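PDB 3N0R: response regulator from Caulobacter vibrioides, which probably controls the general stress response by joining a sigma-factor-like domain to a phosphorylatable receiver domain, acting as an anti-anti-sigma factor. Local coordinates for residues Glu162-Glu167 with Glu199-Arg204; Gly207-Asp212 with Ser220-Val225. The protein carries 1 engineered substitution. One frame throughout, in Å; residues are numbered along the deposited sequence. Where two conformers were deposited one is given.

Contact 1. Residues Glu162-Glu167 with Glu199-Arg204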
loop_
_atom_site.group_PDB
_atom_site.type_symbol
_atom_site.label_atom_id
_atom_site.label_comp_id
_atom_site.label_asym_id
_atom_site.label_seq_id
_atom_site.Cartn_x
_atom_site.Cartn_y
_atom_site.Cartn_z
ATOM N N GLU A 162 -10.674 4.098 -16.300
ATOM C CA GLU A 162 -11.481 5.251 -15.945
ATOM C C GLU A 162 -11.494 5.429 -14.438
ATOM O O GLU A 162 -11.731 4.475 -13.696
ATOM C CB GLU A 162 -12.906 5.074 -16.467
ATOM C CG GLU A 162 -12.988 5.053 -17.977
ATOM C CD GLU A 162 -14.409 4.950 -18.485
ATOM O OE1 GLU A 162 -15.345 4.975 -17.658
ATOM O OE2 GLU A 162 -14.587 4.844 -19.716
ATOM N N VAL A 163 -11.233 6.651 -13.995
ATOM C CA VAL A 163 -11.067 6.937 -12.580
ATOM C C VAL A 163 -12.041 8.002 -12.110
ATOM O O VAL A 163 -12.154 9.069 -12.725
ATOM C CB VAL A 163 -9.626 7.403 -12.293
ATOM C CG1 VAL A 163 -9.431 7.639 -10.811
ATOM C CG2 VAL A 163 -8.633 6.369 -12.816
ATOM N N LEU A 164 -12.737 7.710 -11.012
ATOM C CA LEU A 164 -13.577 8.694 -10.324
ATOM C C LEU A 164 -12.851 9.168 -9.072
ATOM O O LEU A 164 -12.332 8.351 -8.298
ATOM C CB LEU A 164 -14.911 8.054 -9.924
ATOM C CG LEU A 164 -15.807 8.884 -9.004
ATOM C CD1 LEU A 164 -16.268 10.165 -9.701
ATOM C CD2 LEU A 164 -17.015 8.066 -8.574
ATOM N N ILE A 165 -12.799 10.483 -8.886
ATOM C CA ILE A 165 -12.227 11.064 -7.677
ATOM C C ILE A 165 -13.361 11.646 -6.837
ATOM O O ILE A 165 -14.229 12.333 -7.370
ATOM C CB ILE A 165 -11.208 12.172 -8.038
ATOM C CG1 ILE A 165 -10.022 11.575 -8.803
ATOM C CG2 ILE A 165 -10.745 12.920 -6.781
ATOM C CD1 ILE A 165 -9.211 12.580 -9.551
ATOM N N ILE A 166 -13.360 11.357 -5.535
ATOM C CA ILE A 166 -14.324 11.949 -4.607
ATOM C C ILE A 166 -13.547 12.760 -3.572
ATOM O O ILE A 166 -12.918 12.210 -2.665
ATOM C CB ILE A 166 -15.229 10.893 -3.923
ATOM C CG1 ILE A 166 -15.819 9.913 -4.953
ATOM C CG2 ILE A 166 -16.327 11.582 -3.120
ATOM C CD1 ILE A 166 -16.521 8.707 -4.339
ATOM N N GLU A 167 -13.560 14.073 -3.753
ATOM C CA GLU A 167 -12.730 14.974 -2.972
ATOM C C GLU A 167 -13.329 16.360 -3.079
ATOM O O GLU A 167 -13.601 16.835 -4.181
ATOM C CB GLU A 167 -11.300 14.979 -3.526
ATOM C CG GLU A 167 -10.365 15.942 -2.821
ATOM C CD GLU A 167 -10.234 15.639 -1.350
ATOM O OE1 GLU A 167 -10.664 16.467 -0.523
ATOM O OE2 GLU A 167 -9.703 14.558 -1.020
ATOM N N GLU A 199 -24.236 10.348 -8.684
ATOM C CA GLU A 199 -24.585 10.786 -10.027
ATOM C C GLU A 199 -23.543 10.322 -11.049
ATOM O O GLU A 199 -23.886 9.814 -12.121
ATOM C CB GLU A 199 -24.707 12.303 -10.053
ATOM C CG GLU A 199 -25.264 12.852 -11.339
ATOM C CD GLU A 199 -25.585 14.331 -11.236
ATOM O OE1 GLU A 199 -25.044 14.998 -10.322
ATOM O OE2 GLU A 199 -26.383 14.826 -12.059
ATOM N N ALA A 200 -22.271 10.492 -10.709
ATOM C CA ALA A 200 -21.197 10.067 -11.606
ATOM C C ALA A 200 -21.232 8.565 -11.892
ATOM O O ALA A 200 -21.123 8.137 -13.047
ATOM C CB ALA A 200 -19.845 10.465 -11.044
ATOM N N VAL A 201 -21.371 7.762 -10.842
ATOM C CA VAL A 201 -21.356 6.310 -11.004
ATOM C C VAL A 201 -22.597 5.829 -11.760
ATOM O O VAL A 201 -22.529 4.878 -12.523
ATOM C CB VAL A 201 -21.216 5.583 -9.647
ATOM C CG1 VAL A 201 -21.402 4.095 -9.827
ATOM C CG2 VAL A 201 -19.849 5.864 -9.032
ATOM N N THR A 202 -23.720 6.508 -11.567
ATOM C CA THR A 202 -24.938 6.179 -12.293
ATOM C C THR A 202 -24.759 6.378 -13.802
ATOM O O THR A 202 -25.306 5.627 -14.610
ATOM C CB THR A 202 -26.117 6.997 -11.757
ATOM O OG1 THR A 202 -26.287 6.706 -10.364
ATOM C CG2 THR A 202 -27.399 6.658 -12.493
ATOM N N ARG A 203 -23.960 7.369 -14.181
ATOM C CA ARG A 203 -23.664 7.594 -15.592
ATOM C C ARG A 203 -22.679 6.572 -16.153
ATOM O O ARG A 203 -22.856 6.087 -17.276
ATOM C CB ARG A 203 -23.134 9.007 -15.826
ATOM C CG ARG A 203 -24.220 10.046 -15.954
ATOM C CD ARG A 203 -23.679 11.354 -16.506
ATOM N NE ARG A 203 -24.761 12.266 -16.860
ATOM C CZ ARG A 203 -25.550 12.854 -15.968
ATOM N NH1 ARG A 203 -25.370 12.617 -14.678
ATOM N NH2 ARG A 203 -26.516 13.673 -16.362
ATOM N N ARG A 204 -21.641 6.246 -15.382
ATOM C CA ARG A 204 -20.629 5.313 -15.853
ATOM C C ARG A 204 -19.909 4.678 -14.672
ATOM O O ARG A 204 -19.480 5.374 -13.767
ATOM C CB ARG A 204 -19.623 6.052 -16.737
ATOM C CG ARG A 204 -18.801 5.161 -17.652
ATOM C CD ARG A 204 -18.108 5.996 -18.719
ATOM N NE ARG A 204 -17.649 5.236 -19.885
ATOM C CZ ARG A 204 -17.357 3.935 -19.902
ATOM N NH1 ARG A 204 -17.457 3.193 -18.806
ATOM N NH2 ARG A 204 -16.946 3.372 -21.033
#

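Contact 2. Residues Gly207-Asp212 with Ser220-Val225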
loop_
_atom_site.group_PDB
_atom_site.type_symbol
_atom_site.label_atom_id
_atom_site.label_comp_id
_atom_site.label_asym_id
_atom_site.label_seq_id
_atom_site.Cartn_x
_atom_site.Cartn_y
_atom_site.Cartn_z
ATOM N N GLY A 207 -13.324 2.243 -13.269
ATOM C CA GLY A 207 -12.444 1.124 -12.987
ATOM C C GLY A 207 -11.643 1.310 -11.711
ATOM O O GLY A 207 -10.962 0.391 -11.256
ATOM N N LEU A 208 -11.701 2.502 -11.137
ATOM C CA LEU A 208 -10.939 2.820 -9.932
ATOM C C LEU A 208 -11.552 4.058 -9.308
ATOM O O LEU A 208 -11.949 4.978 -10.024
ATOM C CB LEU A 208 -9.472 3.103 -10.283
ATOM C CG LEU A 208 -8.545 3.587 -9.167
ATOM C CD1 LEU A 208 -8.352 2.514 -8.098
ATOM C CD2 LEU A 208 -7.204 4.007 -9.754
ATOM N N VAL A 209 -11.609 4.100 -7.978
ATOM C CA VAL A 209 -12.083 5.281 -7.270
ATOM C C VAL A 209 -11.044 5.703 -6.241
ATOM O O VAL A 209 -10.492 4.859 -5.531
ATOM C CB VAL A 209 -13.419 4.991 -6.543
ATOM C CG1 VAL A 209 -13.895 6.217 -5.786
ATOM C CG2 VAL A 209 -14.475 4.536 -7.546
ATOM N N LEU A 210 -10.765 7.003 -6.198
ATOM C CA LEU A 210 -9.969 7.582 -5.120
ATOM C C LEU A 210 -10.900 8.476 -4.324
ATOM O O LEU A 210 -11.482 9.407 -4.866
ATOM C CB LEU A 210 -8.804 8.408 -5.667
ATOM C CG LEU A 210 -7.688 7.654 -6.398
ATOM C CD1 LEU A 210 -6.307 8.071 -5.910
ATOM C CD2 LEU A 210 -7.866 6.146 -6.332
ATOM N N ALA A 211 -11.072 8.170 -3.042
ATOM C CA ALA A 211 -12.106 8.813 -2.231
ATOM C C ALA A 211 -11.560 9.324 -0.910
ATOM O O ALA A 211 -10.903 8.586 -0.157
ATOM C CB ALA A 211 -13.231 7.835 -1.952
ATOM N N ASP A 212 -11.874 10.574 -0.601
ATOM C CA ASP A 212 -11.513 11.120 0.690
ATOM C C ASP A 212 -12.310 10.431 1.792
ATOM O O ASP A 212 -13.506 10.155 1.639
ATOM C CB ASP A 212 -11.716 12.636 0.729
ATOM C CG ASP A 212 -10.829 13.302 1.772
ATOM O OD1 ASP A 212 -11.058 13.069 2.976
ATOM O OD2 ASP A 212 -9.889 14.041 1.392
ATOM N N SER A 220 -18.198 10.106 4.830
ATOM C CA SER A 220 -17.250 9.389 3.992
ATOM C C SER A 220 -17.713 9.490 2.543
ATOM O O SER A 220 -18.848 9.136 2.224
ATOM C CB SER A 220 -17.184 7.921 4.425
ATOM O OG SER A 220 -16.170 7.217 3.728
ATOM N N GLY A 221 -16.836 9.975 1.671
ATOM C CA GLY A 221 -17.186 10.222 0.284
ATOM C C GLY A 221 -17.703 9.005 -0.460
ATOM O O GLY A 221 -18.484 9.133 -1.396
ATOM N N ILE A 222 -17.277 7.822 -0.033
ATOM C CA ILE A 222 -17.592 6.593 -0.747
ATOM C C ILE A 222 -18.981 6.038 -0.415
ATOM O O ILE A 222 -19.487 5.162 -1.120
ATOM C CB ILE A 222 -16.527 5.509 -0.440
ATOM C CG1 ILE A 222 -16.449 4.469 -1.563
ATOM C CG2 ILE A 222 -16.778 4.870 0.928
ATOM C CD1 ILE A 222 -15.890 5.010 -2.863
ATOM N N ASP A 223 -19.606 6.558 0.639
ATOM C CA ASP A 223 -20.765 5.883 1.235
ATOM C C ASP A 223 -21.917 5.547 0.290
ATOM O O ASP A 223 -22.505 4.469 0.392
ATOM C CB ASP A 223 -21.297 6.656 2.449
ATOM C CG ASP A 223 -20.526 6.349 3.719
ATOM O OD1 ASP A 223 -19.697 5.413 3.697
ATOM O OD2 ASP A 223 -20.762 7.028 4.742
ATOM N N ALA A 224 -22.263 6.462 -0.610
ATOM C CA ALA A 224 -23.428 6.253 -1.465
ATOM C C ALA A 224 -23.120 5.401 -2.689
ATOM O O ALA A 224 -24.033 5.018 -3.421
ATOM C CB ALA A 224 -24.042 7.588 -1.879
ATOM N N VAL A 225 -21.844 5.096 -2.911
ATOM C CA VAL A 225 -21.477 4.279 -4.063
ATOM C C VAL A 225 -20.792 2.963 -3.672
ATOM O O VAL A 225 -20.504 2.124 -4.528
ATOM C CB VAL A 225 -20.602 5.066 -5.074
ATOM C CG1 VAL A 225 -21.399 6.218 -5.678
ATOM C CG2 VAL A 225 -19.312 5.561 -4.421
HETATM O O HOH W 1 -14.767 7.620 1.556
#

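Contact 1. Residues Glu162-Glu167 with Glu199-Arg204
Ala200, on the last turn of helix 194-203, meets strand 162-166 through its methyl group: CB lies 3.8 Å from CD1 of Leu164. One residue on, Val201 uses only one of its two methyls, and CG2 stands 3.6 Å from Leu164 CD2. Leu164 serves both neighbours because its CG lies anti to the backbone N (chi1 171°), which sends the forked end out to the helix with one branch for each residue; it crosses Val201 at about a right angle. At Arg204, the first residue to leave helical geometry, the chemistry turns ionic. Its chain runs extended from CG to NE and brings the guanidinium beneath the carboxylate of Glu162, whose CD sits 3.3 Å above the centre of one face. The two planes are 81° apart. Glu162 OE1 is 3.0 Å from Arg204 NH1, yet it lies well out of the guanidinium plane, so the salt bridge is one of charges, without an N-H directed at the oxygen. Both segments belong to the receiver domain's alternating beta/alpha fold: the helix covers one side of the parallel sheet, with Leu164 and Ala200 also touching Asp189 of strand 186-191, while Val163 and Ile165 pack on helix 170-182.

Contact 2. Residues Gly207-Asp212 with Ser220-Val225
The backbones come nearest where Asp212 ends strand 208-212 and faces Gly221, with their CA atoms 5.8 Å apart, and Gly221 N makes a weak hydrogen bond of 3.3 Å to Asp212 O at an N-H...O angle of 151°. Ser220 to Asp223 form a type I beta turn, closed by a bond from Asp223 N to Ser220 O. One water ties this turn to the strand end: it donates to Asp212 O at 2.8 Å and accepts from Ile222 N at 3.0 Å. Ser220 OG also hydrogen-bonds to it, at 2.6 Å. The carbonyl of Asp212 is therefore gripped twice, weakly by an amide and more closely by the water.

Strand 208-212 is the central strand of the five-stranded parallel sheet of a receiver domain, and Asp212 at its C-terminal end is the predicted phosphorylation site, unmodified here. Its carboxylate faces elsewhere: OD2 forms a salt bridge with Lys260 and OD1 accepts from Gln214 N, so the turn at 220-223 engages this residue through its main chain.

Below the polar end the contact is apolar. Ile222 has CG1 anti to the backbone N (chi1 -156°), and CD1 reaches over to the strand, where it lies 3.7 Å from Val209 CG1 and 4.0 Å from Ala211 CB. A single terminal methyl thus spans two residues that project from the same side of the sheet. Ile166, Val236 and Phe238 of the flanking strands, together with Leu229 of helix 226-231, enclose Ile222 further.

In the fold
Contacts 1 and 2 use neighbouring strands of one sheet, and their centres lie about 8 Å apart. Contact 1 joins 162-166 to the end of a regular helix and is partly buried, its leucine end inside and its ion pair toward the surface. Contact 2 is buried and joins 208-212 to a loop, with main-chain and water bonds beside its methyl packing. The strands are themselves bonded, and Ile166 CD1 meets Gly221 O at 3.6 Å. At the strand ends, Glu167 OE2 approaches Asp212 OD2 to 2.5 Å, a close pair of acids that brings both contacts together at the C-terminal edge of the sheet, beside the predicted phosphorylation site.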